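Local coordinates for protein GCN5 like acetylase + bromodomain (PDB 4LDF) that probably acetylates histone H3 as a GCN5-type enzyme and carries, in the part described here, a bromodomain of the kind that reads acetylated lysines, at residues Q57-K62 with S76-M81; H28-P33 with T96-Q101. All blocks are in the same frame, centred on the assembly; numbering follows the deposited sequence.

Contact 1. Residues Q57-K62 with S76-M81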
loop_
_atom_site.group_PDB
_atom_site.type_symbol
_atom_site.label_atom_id
_atom_site.label_comp_id
_atom_site.label_asym_id
_atom_site.label_seq_id
_atom_site.Cartn_x
_atom_site.Cartn_y
_atom_site.Cartn_z
ATOM N N GLN A 57 6.511 1.540 -2.540
ATOM C CA GLN A 57 7.940 1.816 -2.415
ATOM C C GLN A 57 8.218 2.514 -1.074
ATOM O O GLN A 57 9.182 2.152 -0.393
ATOM C CB GLN A 57 8.414 2.650 -3.633
ATOM C CG GLN A 57 9.885 3.032 -3.672
ATOM C CD GLN A 57 10.144 4.003 -4.810
ATOM O OE1 GLN A 57 10.116 5.230 -4.639
ATOM N NE2 GLN A 57 10.333 3.476 -6.011
ATOM N N THR A 58 7.342 3.467 -0.675
ATOM C CA THR A 58 7.428 4.199 0.591
ATOM C C THR A 58 7.289 3.201 1.760
ATOM O O THR A 58 8.128 3.209 2.656
ATOM C CB THR A 58 6.382 5.339 0.633
ATOM O OG1 THR A 58 6.694 6.294 -0.383
ATOM C CG2 THR A 58 6.301 6.037 1.996
ATOM N N MET A 59 6.251 2.346 1.740
ATOM C CA MET A 59 6.015 1.344 2.788
ATOM C C MET A 59 7.120 0.280 2.848
ATOM O O MET A 59 7.513 -0.107 3.947
ATOM C CB MET A 59 4.610 0.742 2.680
ATOM C CG MET A 59 3.513 1.751 2.998
ATOM S SD MET A 59 1.823 1.131 2.963
ATOM C CE MET A 59 1.573 0.868 1.228
ATOM N N LYS A 60 7.646 -0.158 1.673
ATOM C CA LYS A 60 8.755 -1.125 1.569
ATOM C C LYS A 60 10.012 -0.520 2.185
ATOM O O LYS A 60 10.743 -1.241 2.862
ATOM C CB LYS A 60 9.028 -1.531 0.120
ATOM C CG LYS A 60 8.301 -2.799 -0.303
ATOM C CD LYS A 60 8.684 -3.181 -1.727
ATOM C CE LYS A 60 8.180 -4.550 -2.078
ATOM N NZ LYS A 60 8.651 -5.011 -3.408
ATOM N N ARG A 61 10.252 0.803 1.971
ATOM C CA ARG A 61 11.400 1.542 2.524
ATOM C C ARG A 61 11.296 1.582 4.039
ATOM O O ARG A 61 12.286 1.345 4.732
ATOM C CB ARG A 61 11.426 2.992 2.015
ATOM C CG ARG A 61 12.543 3.317 1.041
ATOM C CD ARG A 61 12.879 4.812 0.962
ATOM N NE ARG A 61 11.751 5.727 1.203
ATOM C CZ ARG A 61 10.792 6.010 0.325
ATOM N NH1 ARG A 61 9.837 6.876 0.633
ATOM N NH2 ARG A 61 10.781 5.430 -0.867
ATOM N N LYS A 62 10.104 1.932 4.550
ATOM C CA LYS A 62 9.799 1.981 5.982
ATOM C C LYS A 62 10.031 0.593 6.622
ATOM O O LYS A 62 10.646 0.505 7.681
ATOM C CB LYS A 62 8.359 2.468 6.215
ATOM C CG LYS A 62 8.147 3.936 5.815
ATOM C CD LYS A 62 6.806 4.489 6.304
ATOM C CE LYS A 62 6.584 5.889 5.802
ATOM N NZ LYS A 62 5.258 6.427 6.208
ATOM N N SER A 76 -2.923 0.804 9.001
ATOM C CA SER A 76 -3.569 2.112 8.805
ATOM C C SER A 76 -3.067 2.745 7.512
ATOM O O SER A 76 -3.867 3.279 6.745
ATOM C CB SER A 76 -3.282 3.051 9.971
ATOM O OG SER A 76 -3.591 2.431 11.204
ATOM N N GLU A 77 -1.743 2.687 7.285
ATOM C CA GLU A 77 -1.072 3.222 6.111
ATOM C C GLU A 77 -1.485 2.458 4.852
ATOM O O GLU A 77 -1.760 3.080 3.834
ATOM C CB GLU A 77 0.456 3.147 6.274
ATOM C CG GLU A 77 1.162 3.945 5.186
ATOM C CD GLU A 77 2.602 4.325 5.448
ATOM O OE1 GLU A 77 3.157 5.116 4.649
ATOM O OE2 GLU A 77 3.167 3.852 6.460
ATOM N N LEU A 78 -1.487 1.110 4.915
ATOM C CA LEU A 78 -1.894 0.292 3.777
ATOM C C LEU A 78 -3.355 0.572 3.430
ATOM O O LEU A 78 -3.667 0.689 2.242
ATOM C CB LEU A 78 -1.654 -1.217 4.020
ATOM C CG LEU A 78 -2.090 -2.164 2.883
ATOM C CD1 LEU A 78 -1.282 -1.917 1.601
ATOM C CD2 LEU A 78 -2.002 -3.614 3.321
ATOM N N LYS A 79 -4.245 0.696 4.445
ATOM C CA LYS A 79 -5.659 1.019 4.192
ATOM C C LYS A 79 -5.767 2.396 3.539
ATOM O O LYS A 79 -6.513 2.547 2.572
ATOM C CB LYS A 79 -6.521 0.975 5.467
ATOM C CG LYS A 79 -8.004 0.966 5.124
ATOM C CD LYS A 79 -8.886 1.305 6.289
ATOM C CE LYS A 79 -10.343 1.128 5.918
ATOM N NZ LYS A 79 -10.884 2.298 5.161
ATOM N N ARG A 80 -5.017 3.390 4.077
ATOM C CA ARG A 80 -4.917 4.760 3.572
ATOM C C ARG A 80 -4.473 4.755 2.097
ATOM O O ARG A 80 -5.013 5.527 1.311
ATOM C CB ARG A 80 -3.951 5.596 4.451
ATOM C CG ARG A 80 -3.634 7.006 3.881
ATOM C CD ARG A 80 -3.239 8.059 4.915
ATOM N NE ARG A 80 -2.320 7.561 5.944
ATOM C CZ ARG A 80 -0.999 7.481 5.814
ATOM N NH1 ARG A 80 -0.256 7.031 6.815
ATOM N NH2 ARG A 80 -0.410 7.850 4.681
ATOM N N MET A 81 -3.534 3.852 1.702
ATOM C CA MET A 81 -3.145 3.785 0.287
ATOM C C MET A 81 -4.388 3.534 -0.614
ATOM O O MET A 81 -4.561 4.215 -1.629
ATOM C CB MET A 81 -2.091 2.694 0.044
ATOM C CG MET A 81 -1.467 2.787 -1.338
ATOM S SD MET A 81 -0.369 1.420 -1.726
ATOM C CE MET A 81 -1.595 0.050 -1.911
#
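M59 and L78 mark the nearest approach of two almost antiparallel helical segments, 57-62 and 76-81, whose axes run at 170° to each other and come no closer than 11.3 Å. At this spacing long side chains span the gap, and this pair illustrates how a flexible thioether and a salt bridge whose carboxylate is buried can share the task. M59 carries the apolar part. Its chain leaves with CG beside the backbone N (chi1 -68°) and runs out alongside E77, the two sliding past each other in opposite directions, so that M59 SD lies 3.6 Å from E77 CG. A bend at the last torsion then turns the methyl group along the second helix. There M59 CE reaches M81 SD at 3.6 Å and also meets L78 CD1 at 4.0 Å, with the L78 side chain lying roughly at right angles to that of M59. The polar part is made by K62 and E77, extended chains that approach from opposite directions. K62 NZ donates to E77 OE1 at 2.9 Å on the syn side, 24° out of the carboxylate plane, while a weak second bond links K62 NZ to E77 OE2 at 3.3 Å. E77 is buried, but both its oxygens have further partners: T54 bonds to OE1 and Y68 to OE2, which together with the lysine would fix the rotation of the carboxylate and favour its ionised form. In the bromodomain bundle, M59 also packs on L22 of helix 14-27, and L78 reaches L25 of that helix as well as I106 and W107 of helix 93-110, so that the contact joins helices 56-64 and 71-88 within the four-helix core.

Contact 2. Residues H28-P33 with T96-Q101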
loop_
_atom_site.group_PDB
_atom_site.type_symbol
_atom_site.label_atom_id
_atom_site.label_comp_id
_atom_site.label_asym_id
_atom_site.label_seq_id
_atom_site.Cartn_x
_atom_site.Cartn_y
_atom_site.Cartn_z
ATOM N N HIS A 28 1.203 -8.371 -7.926
ATOM C CA HIS A 28 -0.107 -8.498 -8.576
ATOM C C HIS A 28 -0.080 -7.560 -9.793
ATOM O O HIS A 28 0.305 -6.404 -9.653
ATOM C CB HIS A 28 -1.251 -8.072 -7.637
ATOM C CG HIS A 28 -2.604 -8.487 -8.129
ATOM N ND1 HIS A 28 -3.176 -7.917 -9.253
ATOM C CD2 HIS A 28 -3.484 -9.365 -7.592
ATOM C CE1 HIS A 28 -4.358 -8.487 -9.383
ATOM N NE2 HIS A 28 -4.595 -9.352 -8.395
ATOM N N GLU A 29 -0.461 -8.059 -10.977
ATOM C CA GLU A 29 -0.454 -7.264 -12.222
ATOM C C GLU A 29 -1.140 -5.879 -12.119
ATOM O O GLU A 29 -0.633 -4.932 -12.704
ATOM C CB GLU A 29 -1.009 -8.081 -13.405
ATOM C CG GLU A 29 -2.502 -8.370 -13.355
ATOM C CD GLU A 29 -3.129 -8.987 -14.592
ATOM O OE1 GLU A 29 -4.373 -8.949 -14.695
ATOM O OE2 GLU A 29 -2.390 -9.511 -15.455
ATOM N N ASN A 30 -2.248 -5.771 -11.348
ATOM C CA ASN A 30 -3.036 -4.543 -11.138
ATOM C C ASN A 30 -2.543 -3.629 -10.020
ATOM O O ASN A 30 -3.172 -2.607 -9.737
ATOM C CB ASN A 30 -4.533 -4.866 -10.988
ATOM C CG ASN A 30 -5.103 -5.484 -12.237
ATOM O OD1 ASN A 30 -4.599 -5.280 -13.349
ATOM N ND2 ASN A 30 -6.133 -6.288 -12.091
ATOM N N ALA A 31 -1.404 -3.972 -9.423
ATOM C CA ALA A 31 -0.762 -3.186 -8.371
ATOM C C ALA A 31 0.091 -2.064 -8.943
ATOM O O ALA A 31 0.541 -1.187 -8.192
ATOM C CB ALA A 31 0.087 -4.091 -7.501
ATOM N N TRP A 32 0.315 -2.082 -10.266
ATOM C CA TRP A 32 1.129 -1.083 -10.946
ATOM C C TRP A 32 0.842 0.406 -10.580
ATOM O O TRP A 32 1.828 1.113 -10.368
ATOM C CB TRP A 32 1.249 -1.350 -12.451
ATOM C CG TRP A 32 0.019 -1.031 -13.245
ATOM C CD1 TRP A 32 -0.963 -1.899 -13.631
ATOM C CD2 TRP A 32 -0.379 0.268 -13.715
ATOM N NE1 TRP A 32 -1.942 -1.223 -14.328
ATOM C CE2 TRP A 32 -1.630 0.116 -14.354
ATOM C CE3 TRP A 32 0.224 1.542 -13.698
ATOM C CZ2 TRP A 32 -2.307 1.198 -14.939
ATOM C CZ3 TRP A 32 -0.464 2.616 -14.239
ATOM C CH2 TRP A 32 -1.709 2.438 -14.865
ATOM N N PRO A 33 -0.423 0.905 -10.415
ATOM C CA PRO A 33 -0.604 2.329 -10.053
ATOM C C PRO A 33 -0.216 2.666 -8.615
ATOM O O PRO A 33 -0.288 3.840 -8.228
ATOM C CB PRO A 33 -2.121 2.552 -10.229
ATOM C CG PRO A 33 -2.638 1.391 -10.924
ATOM C CD PRO A 33 -1.741 0.260 -10.598
ATOM N N THR A 96 -10.281 2.537 -8.912
ATOM C CA THR A 96 -11.126 2.158 -7.771
ATOM C C THR A 96 -11.333 0.644 -7.825
ATOM O O THR A 96 -11.347 -0.010 -6.781
ATOM C CB THR A 96 -12.457 2.932 -7.766
ATOM O OG1 THR A 96 -12.180 4.301 -7.468
ATOM C CG2 THR A 96 -13.489 2.357 -6.761
ATOM N N LYS A 97 -11.500 0.107 -9.043
ATOM C CA LYS A 97 -11.690 -1.321 -9.279
ATOM C C LYS A 97 -10.443 -2.094 -8.828
ATOM O O LYS A 97 -10.574 -3.127 -8.166
ATOM C CB LYS A 97 -11.992 -1.570 -10.774
ATOM C CG LYS A 97 -12.764 -2.854 -11.037
ATOM N N TYR A 98 -9.236 -1.571 -9.152
ATOM C CA TYR A 98 -7.989 -2.208 -8.743
ATOM C C TYR A 98 -7.863 -2.131 -7.216
ATOM O O TYR A 98 -7.601 -3.151 -6.583
ATOM C CB TYR A 98 -6.759 -1.554 -9.397
ATOM C CG TYR A 98 -6.665 -1.595 -10.910
ATOM C CD1 TYR A 98 -7.297 -2.596 -11.645
ATOM C CD2 TYR A 98 -5.879 -0.677 -11.599
ATOM C CE1 TYR A 98 -7.194 -2.647 -13.038
ATOM C CE2 TYR A 98 -5.749 -0.731 -12.990
ATOM C CZ TYR A 98 -6.399 -1.726 -13.704
ATOM O OH TYR A 98 -6.297 -1.767 -15.074
ATOM N N ALA A 99 -8.078 -0.929 -6.634
ATOM C CA ALA A 99 -8.006 -0.690 -5.191
ATOM C C ALA A 99 -8.837 -1.679 -4.380
ATOM O O ALA A 99 -8.344 -2.164 -3.363
ATOM C CB ALA A 99 -8.420 0.737 -4.856
ATOM N N ASN A 100 -10.095 -1.955 -4.814
ATOM C CA ASN A 100 -11.050 -2.883 -4.187
ATOM C C ASN A 100 -10.557 -4.335 -4.334
ATOM O O ASN A 100 -10.525 -5.085 -3.356
ATOM C CB ASN A 100 -12.464 -2.707 -4.822
ATOM C CG ASN A 100 -13.196 -1.450 -4.386
ATOM O OD1 ASN A 100 -12.803 -0.771 -3.454
ATOM N ND2 ASN A 100 -14.304 -1.134 -5.018
ATOM N N GLN A 101 -10.121 -4.694 -5.554
ATOM C CA GLN A 101 -9.576 -6.008 -5.888
ATOM C C GLN A 101 -8.328 -6.305 -5.067
ATOM O O GLN A 101 -8.269 -7.356 -4.439
ATOM C CB GLN A 101 -9.268 -6.101 -7.395
ATOM C CG GLN A 101 -8.653 -7.446 -7.790
ATOM C CD GLN A 101 -8.132 -7.477 -9.192
ATOM O OE1 GLN A 101 -7.527 -6.521 -9.678
ATOM N NE2 GLN A 101 -8.299 -8.614 -9.849
#
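N30 and Y98, whose backbones come closest here, meet through a stacked arrangement. With CG of N30 opposite the carbonyl carbon (chi1 -63°), the amide stacks near-parallel to the tyrosine ring, the planes only 15° apart, displaced toward its CD1-CE1 side. N30 CB makes a CH-pi contact over the face, and N30 CG is 3.6 Å from Y98 CE1. Further along the loop, P33 CG lies 3.9 Å from Y98 CD2, while W32 and Y98 form an oblique aromatic pair, the five-membered ring of W32 and the Y98 ring having centroids 5.8 Å apart. H28 CE1 contacts Q101 OE1 at 3.7 Å, and the imidazole packs edge-to-face with F105.

Hydrogen bonding adds direction to this packing. N30 ND2 donates to Q101 OE1 over 2.8 Å, nearly straight at 168° and aimed at a lone pair in the carbonyl plane. Within the loop, N30 N donates to H28 ND1 at 3.1 Å in the imidazole plane, closing a local turn.

W32 and P33 begin the WPF motif, completed by F34, which in many bromodomains, including the GCN5 type, forms a shelf beside the acetyl-lysine pocket, and probably does so here. Across this surface contact the chemistry is that of neutral amides and aromatic rings, consistent with a loop joined to helix 93-110 by complementary packing and a directed amide bond rather than by ion pairs.

In the fold
Along the chain the order is 28-33, 57-62, 76-81, 96-101, so both segments of contact 1 fall between those of contact 2. The centres lie 15 Å apart and the nearest atoms about 6 Å, without touching. Contact 1 is buried near the middle of the bundle and pairs helices 56-64 and 71-88; contact 2 lies at the surface, where the loop following helix 14-27 meets helix 93-110. Each contact uses one of two consecutive helices, 71-88 and 93-110. The pair exemplifies the bromodomain plan: a helical core, and the long ZA loop between helices 14-27 and 56-64 folded against it, consistent with shaping the acetyl-lysine pocket.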